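Local coordinates for protein formimidoylglutamase (Bacillus subtilis, PDB 3M1R) that hydrolyses N-formimidoyl-L-glutamate to L-glutamate and formamide in histidine degradation, using a pair of manganese ions, at residues Leu68-Val82 with Ala306-Leu318. Numbering follows the deposited sequence.
Sequences LKHSSAYSAELGEHV and AHVLLHALKGMKL
Lys317 ends its helix-borne side chain at the hairpin formed by strands 74-75 and 80-81, where NZ donates to His81 O at 3.1 Å. The donor lies not far from the line of the C=O bond (159°), tilted 20° from the carbonyl plane. The same ammonium makes a salt bridge to Glu80 OE1 (3.2 Å) whose hydrogen bond is weak, so a carbonyl and a carboxylate share it. A bend at chi2 (125°) carries the chain past Val82 O, while CG rests against Leu78 CD2. A leucine in its place would probably leave Glu80 without this countercharge and His81 O without this donor. One turn earlier, Lys314 runs fully extended alongside the loop, its CG 3.8 Å from Leu78 CD1, and crosses Glu77 at about a right angle to form a second salt bridge, NZ to OE2, at 3.1 Å, again with a weak hydrogen bond. Leu78 CD1 also meets Leu318 CD2 (3.5 Å). Level with Lys314, Val82 sets CB on Leu313 CB (4.0 Å) and CG1 against Lys314 CA and CB. Toward the helix N-terminus Leu310 packs CD1 on Ser71 CB, and Leu68 CD1 slides past its CG at 3.9 Å; Ala306 CB abuts the Leu68 backbone.

Outside this layer, Glu193 of a second subunit is salt-bridged to Lys314 and hydrogen-bonded to Ser75 OG, which accepts weak bonds from the Glu77 and Leu78 amides. The turn itself carries a G1 beta bulge, Gly79 and Glu80 facing Ser75. Helix 300-318 and the end of helix 60-69 both touch the parallel sheet of the arginase-family alpha/beta fold, away from the metal site; the hairpin packs on the C-terminal half of helix 300-318 and joins the subunit interface.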
loop_
_atom_site.group_PDB
_atom_site.type_symbol
_atom_site.label_atom_id
_atom_site.label_comp_id
_atom_site.label_asym_id
_atom_site.label_seq_id
_atom_site.Cartn_x
_atom_site.Cartn_y
_atom_site.Cartn_z
ATOM N N LEU D 68 7.138 -3.770 21.701
ATOM C CA LEU D 68 7.601 -3.703 23.082
ATOM C C LEU D 68 9.061 -4.166 23.165
ATOM O O LEU D 68 9.903 -3.449 23.667
ATOM C CB LEU D 68 6.706 -4.533 24.008
ATOM C CG LEU D 68 7.089 -4.483 25.494
ATOM C CD1 LEU D 68 6.874 -3.077 26.019
ATOM C CD2 LEU D 68 6.261 -5.470 26.308
ATOM N N LYS D 69 9.363 -5.335 22.608
ATOM C CA LYS D 69 10.715 -5.891 22.709
ATOM C C LYS D 69 11.753 -4.959 22.106
ATOM O O LYS D 69 12.927 -4.998 22.483
ATOM C CB LYS D 69 10.815 -7.264 22.043
ATOM C CG LYS D 69 10.193 -8.406 22.836
ATOM C CD LYS D 69 10.128 -9.674 21.988
ATOM C CE LYS D 69 9.668 -10.859 22.806
ATOM N NZ LYS D 69 9.594 -12.056 21.930
ATOM N N HIS D 70 11.335 -4.122 21.166
ATOM C CA HIS D 70 12.293 -3.253 20.518
ATOM C C HIS D 70 12.445 -1.898 21.188
ATOM O O HIS D 70 13.290 -1.113 20.790
ATOM C CB HIS D 70 12.051 -3.150 19.007
ATOM C CG HIS D 70 12.516 -4.357 18.248
ATOM N ND1 HIS D 70 11.685 -5.421 17.958
ATOM C CD2 HIS D 70 13.730 -4.678 17.740
ATOM C CE1 HIS D 70 12.365 -6.337 17.290
ATOM N NE2 HIS D 70 13.607 -5.913 17.147
ATOM N N SER D 71 11.662 -1.649 22.231
ATOM C CA SER D 71 11.776 -0.407 22.994
ATOM C C SER D 71 12.843 -0.543 24.071
ATOM O O SER D 71 13.067 -1.637 24.603
ATOM C CB SER D 71 10.452 -0.066 23.687
ATOM O OG SER D 71 9.376 0.012 22.755
ATOM N N SER D 72 13.498 0.569 24.379
ATOM C CA SER D 72 14.342 0.649 25.551
ATOM C C SER D 72 13.492 0.417 26.788
ATOM O O SER D 72 12.371 0.917 26.883
ATOM C CB SER D 72 15.011 2.022 25.657
ATOM O OG SER D 72 15.526 2.232 26.966
ATOM N N ALA D 73 14.051 -0.335 27.730
ATOM C CA ALA D 73 13.467 -0.533 29.057
ATOM C C ALA D 73 13.765 0.623 30.014
ATOM O O ALA D 73 13.266 0.656 31.146
ATOM C CB ALA D 73 13.999 -1.835 29.653
ATOM N N TYR D 74 14.591 1.566 29.578
ATOM C CA TYR D 74 15.061 2.606 30.492
ATOM C C TYR D 74 14.140 3.825 30.537
ATOM O O TYR D 74 13.787 4.395 29.497
ATOM C CB TYR D 74 16.489 3.030 30.146
ATOM C CG TYR D 74 16.991 4.164 31.010
ATOM C CD1 TYR D 74 17.388 3.935 32.328
ATOM C CD2 TYR D 74 17.042 5.463 30.529
ATOM C CE1 TYR D 74 17.825 4.962 33.128
ATOM C CE2 TYR D 74 17.493 6.500 31.332
ATOM C CZ TYR D 74 17.888 6.239 32.630
ATOM O OH TYR D 74 18.339 7.256 33.443
ATOM N N SER D 75 13.744 4.202 31.747
ATOM C CA SER D 75 13.009 5.440 31.990
ATOM C C SER D 75 13.946 6.514 32.533
ATOM O O SER D 75 14.638 6.305 33.529
ATOM C CB SER D 75 11.892 5.205 32.999
ATOM O OG SER D 75 11.296 6.427 33.385
ATOM N N ALA D 76 13.963 7.667 31.881
ATOM C CA ALA D 76 14.822 8.758 32.308
ATOM C C ALA D 76 14.197 9.432 33.517
ATOM O O ALA D 76 14.888 10.087 34.293
ATOM C CB ALA D 76 15.020 9.762 31.177
ATOM N N GLU D 77 12.889 9.259 33.676
ATOM C CA GLU D 77 12.174 9.859 34.800
ATOM C C GLU D 77 12.263 8.983 36.061
ATOM O O GLU D 77 11.914 9.415 37.154
ATOM C CB GLU D 77 10.716 10.126 34.420
ATOM C CG GLU D 77 9.915 10.929 35.442
ATOM C CD GLU D 77 8.466 11.146 35.007
ATOM O OE1 GLU D 77 7.559 11.017 35.859
ATOM O OE2 GLU D 77 8.234 11.434 33.811
ATOM N N LEU D 78 12.739 7.755 35.895
ATOM C CA LEU D 78 12.912 6.831 37.003
ATOM C C LEU D 78 14.394 6.683 37.289
ATOM O O LEU D 78 14.789 6.272 38.373
ATOM C CB LEU D 78 12.349 5.458 36.633
ATOM C CG LEU D 78 11.019 4.960 37.207
ATOM C CD1 LEU D 78 9.930 6.009 37.132
ATOM C CD2 LEU D 78 10.619 3.695 36.473
ATOM N N GLY D 79 15.218 7.013 36.302
ATOM C CA GLY D 79 16.640 6.768 36.409
ATOM C C GLY D 79 16.928 5.284 36.530
ATOM O O GLY D 79 17.942 4.880 37.102
ATOM N N GLU D 80 16.029 4.464 35.988
ATOM C CA GLU D 80 16.219 3.023 36.005
ATOM C C GLU D 80 15.269 2.300 35.057
ATOM O O GLU D 80 14.299 2.877 34.556
ATOM C CB GLU D 80 16.029 2.491 37.424
ATOM C CG GLU D 80 14.756 2.987 38.079
ATOM C CD GLU D 80 14.565 2.426 39.470
ATOM O OE1 GLU D 80 15.250 1.439 39.815
ATOM O OE2 GLU D 80 13.724 2.974 40.215
ATOM N N HIS D 81 15.549 1.025 34.820
ATOM C CA HIS D 81 14.673 0.214 33.995
ATOM C C HIS D 81 13.317 -0.009 34.671
ATOM O O HIS D 81 13.222 -0.021 35.908
ATOM C CB HIS D 81 15.370 -1.095 33.657
ATOM C CG HIS D 81 16.710 -0.897 33.025
ATOM N ND1 HIS D 81 17.754 -1.777 33.195
ATOM C CD2 HIS D 81 17.179 0.098 32.236
ATOM C CE1 HIS D 81 18.807 -1.339 32.529
ATOM N NE2 HIS D 81 18.486 -0.203 31.938
ATOM N N VAL D 82 12.268 -0.165 33.864
ATOM C CA VAL D 82 10.918 -0.342 34.406
ATOM C C VAL D 82 10.680 -1.768 34.862
ATOM O O VAL D 82 9.730 -2.038 35.586
ATOM C CB VAL D 82 9.814 0.029 33.393
ATOM C CG1 VAL D 82 9.806 1.528 33.120
ATOM C CG2 VAL D 82 9.962 -0.791 32.111
ATOM N N ALA D 306 2.400 -0.577 22.913
ATOM C CA ALA D 306 3.598 -0.959 23.658
ATOM C C ALA D 306 3.964 0.126 24.672
ATOM O O ALA D 306 4.359 -0.173 25.785
ATOM C CB ALA D 306 4.761 -1.243 22.706
ATOM N N HIS D 307 3.800 1.392 24.294
ATOM C CA HIS D 307 4.090 2.478 25.222
ATOM C C HIS D 307 3.102 2.541 26.383
ATOM O O HIS D 307 3.465 2.935 27.486
ATOM C CB HIS D 307 4.205 3.817 24.496
ATOM C CG HIS D 307 5.573 4.072 23.944
ATOM N ND1 HIS D 307 6.107 3.346 22.897
ATOM C CD2 HIS D 307 6.524 4.972 24.293
ATOM C CE1 HIS D 307 7.324 3.783 22.632
ATOM N NE2 HIS D 307 7.596 4.770 23.462
ATOM N N VAL D 308 1.853 2.148 26.140
ATOM C CA VAL D 308 0.910 1.993 27.239
ATOM C C VAL D 308 1.445 0.961 28.243
ATOM O O VAL D 308 1.285 1.114 29.449
ATOM C CB VAL D 308 -0.483 1.548 26.749
ATOM C CG1 VAL D 308 -1.373 1.236 27.919
ATOM C CG2 VAL D 308 -1.112 2.605 25.834
ATOM N N LEU D 309 2.053 -0.104 27.733
ATOM C CA LEU D 309 2.636 -1.142 28.572
ATOM C C LEU D 309 3.813 -0.583 29.383
ATOM O O LEU D 309 3.881 -0.758 30.600
ATOM C CB LEU D 309 3.098 -2.323 27.714
ATOM C CG LEU D 309 2.183 -3.553 27.703
ATOM C CD1 LEU D 309 0.813 -3.235 28.285
ATOM C CD2 LEU D 309 2.076 -4.177 26.306
ATOM N N LEU D 310 4.722 0.099 28.697
ATOM C CA LEU D 310 5.851 0.749 29.345
ATOM C C LEU D 310 5.413 1.709 30.448
ATOM O O LEU D 310 5.990 1.684 31.519
ATOM C CB LEU D 310 6.738 1.456 28.321
ATOM C CG LEU D 310 7.462 0.470 27.396
ATOM C CD1 LEU D 310 8.126 1.180 26.228
ATOM C CD2 LEU D 310 8.496 -0.331 28.178
ATOM N N HIS D 311 4.380 2.518 30.202
ATOM C CA HIS D 311 3.951 3.513 31.176
ATOM C C HIS D 311 3.180 2.897 32.339
ATOM O O HIS D 311 3.236 3.386 33.452
ATOM C CB HIS D 311 3.170 4.655 30.521
ATOM C CG HIS D 311 4.035 5.625 29.778
ATOM N ND1 HIS D 311 4.360 6.870 30.275
ATOM C CD2 HIS D 311 4.649 5.532 28.571
ATOM C CE1 HIS D 311 5.141 7.501 29.413
ATOM N NE2 HIS D 311 5.323 6.713 28.367
ATOM N N ALA D 312 2.484 1.804 32.089
ATOM C CA ALA D 312 1.870 1.070 33.175
ATOM C C ALA D 312 2.944 0.449 34.060
ATOM O O ALA D 312 2.864 0.518 35.283
ATOM C CB ALA D 312 0.912 -0.005 32.640
ATOM N N LEU D 313 3.940 -0.173 33.443
ATOM C CA LEU D 313 5.044 -0.778 34.191
ATOM C C LEU D 313 5.724 0.297 35.025
ATOM O O LEU D 313 6.049 0.088 36.189
ATOM C CB LEU D 313 6.069 -1.369 33.237
ATOM C CG LEU D 313 6.285 -2.870 33.010
ATOM C CD1 LEU D 313 5.387 -3.800 33.807
ATOM C CD2 LEU D 313 6.212 -3.154 31.525
ATOM N N LYS D 314 5.929 1.451 34.407
ATOM C CA LYS D 314 6.532 2.594 35.069
ATOM C C LYS D 314 5.734 2.944 36.324
ATOM O O LYS D 314 6.303 3.142 37.397
ATOM C CB LYS D 314 6.551 3.781 34.107
ATOM C CG LYS D 314 7.258 5.020 34.632
ATOM C CD LYS D 314 7.242 6.106 33.567
ATOM C CE LYS D 314 7.580 7.464 34.143
ATOM N NZ LYS D 314 7.471 8.530 33.120
ATOM N N GLY D 315 4.412 3.019 36.175
ATOM C CA GLY D 315 3.532 3.359 37.279
ATOM C C GLY D 315 3.629 2.325 38.374
ATOM O O GLY D 315 3.685 2.668 39.549
HETATM N N MSE D 316 3.668 1.053 37.998
HETATM C CA MSE D 316 3.804 0.001 38.998
HETATM C C MSE D 316 5.142 0.092 39.747
HETATM O O MSE D 316 5.177 -0.033 40.972
HETATM C CB MSE D 316 3.604 -1.383 38.378
HETATM C CG MSE D 316 2.208 -1.571 37.769
HETATM SE SE MSE D 316 2.087 -3.158 36.660
HETATM C CE MSE D 316 2.033 -4.474 38.102
ATOM N N LYS D 317 6.230 0.328 39.015
ATOM C CA LYS D 317 7.547 0.463 39.629
ATOM C C LYS D 317 7.575 1.643 40.604
ATOM O O LYS D 317 8.300 1.633 41.588
ATOM C CB LYS D 317 8.650 0.603 38.566
ATOM C CG LYS D 317 10.058 0.754 39.143
ATOM C CD LYS D 317 11.048 -0.283 38.610
ATOM C CE LYS D 317 12.376 -0.213 39.384
ATOM N NZ LYS D 317 13.491 -1.021 38.793
ATOM N N LEU D 318 6.754 2.640 40.324
ATOM C CA LEU D 318 6.719 3.878 41.082
ATOM C C LEU D 318 5.829 3.787 42.319
ATOM O O LEU D 318 5.992 4.560 43.261
ATOM C CB LEU D 318 6.179 4.980 40.177
ATOM C CG LEU D 318 6.873 6.335 40.204
ATOM C CD1 LEU D 318 8.260 6.234 40.835
ATOM C CD2 LEU D 318 6.947 6.892 38.788
#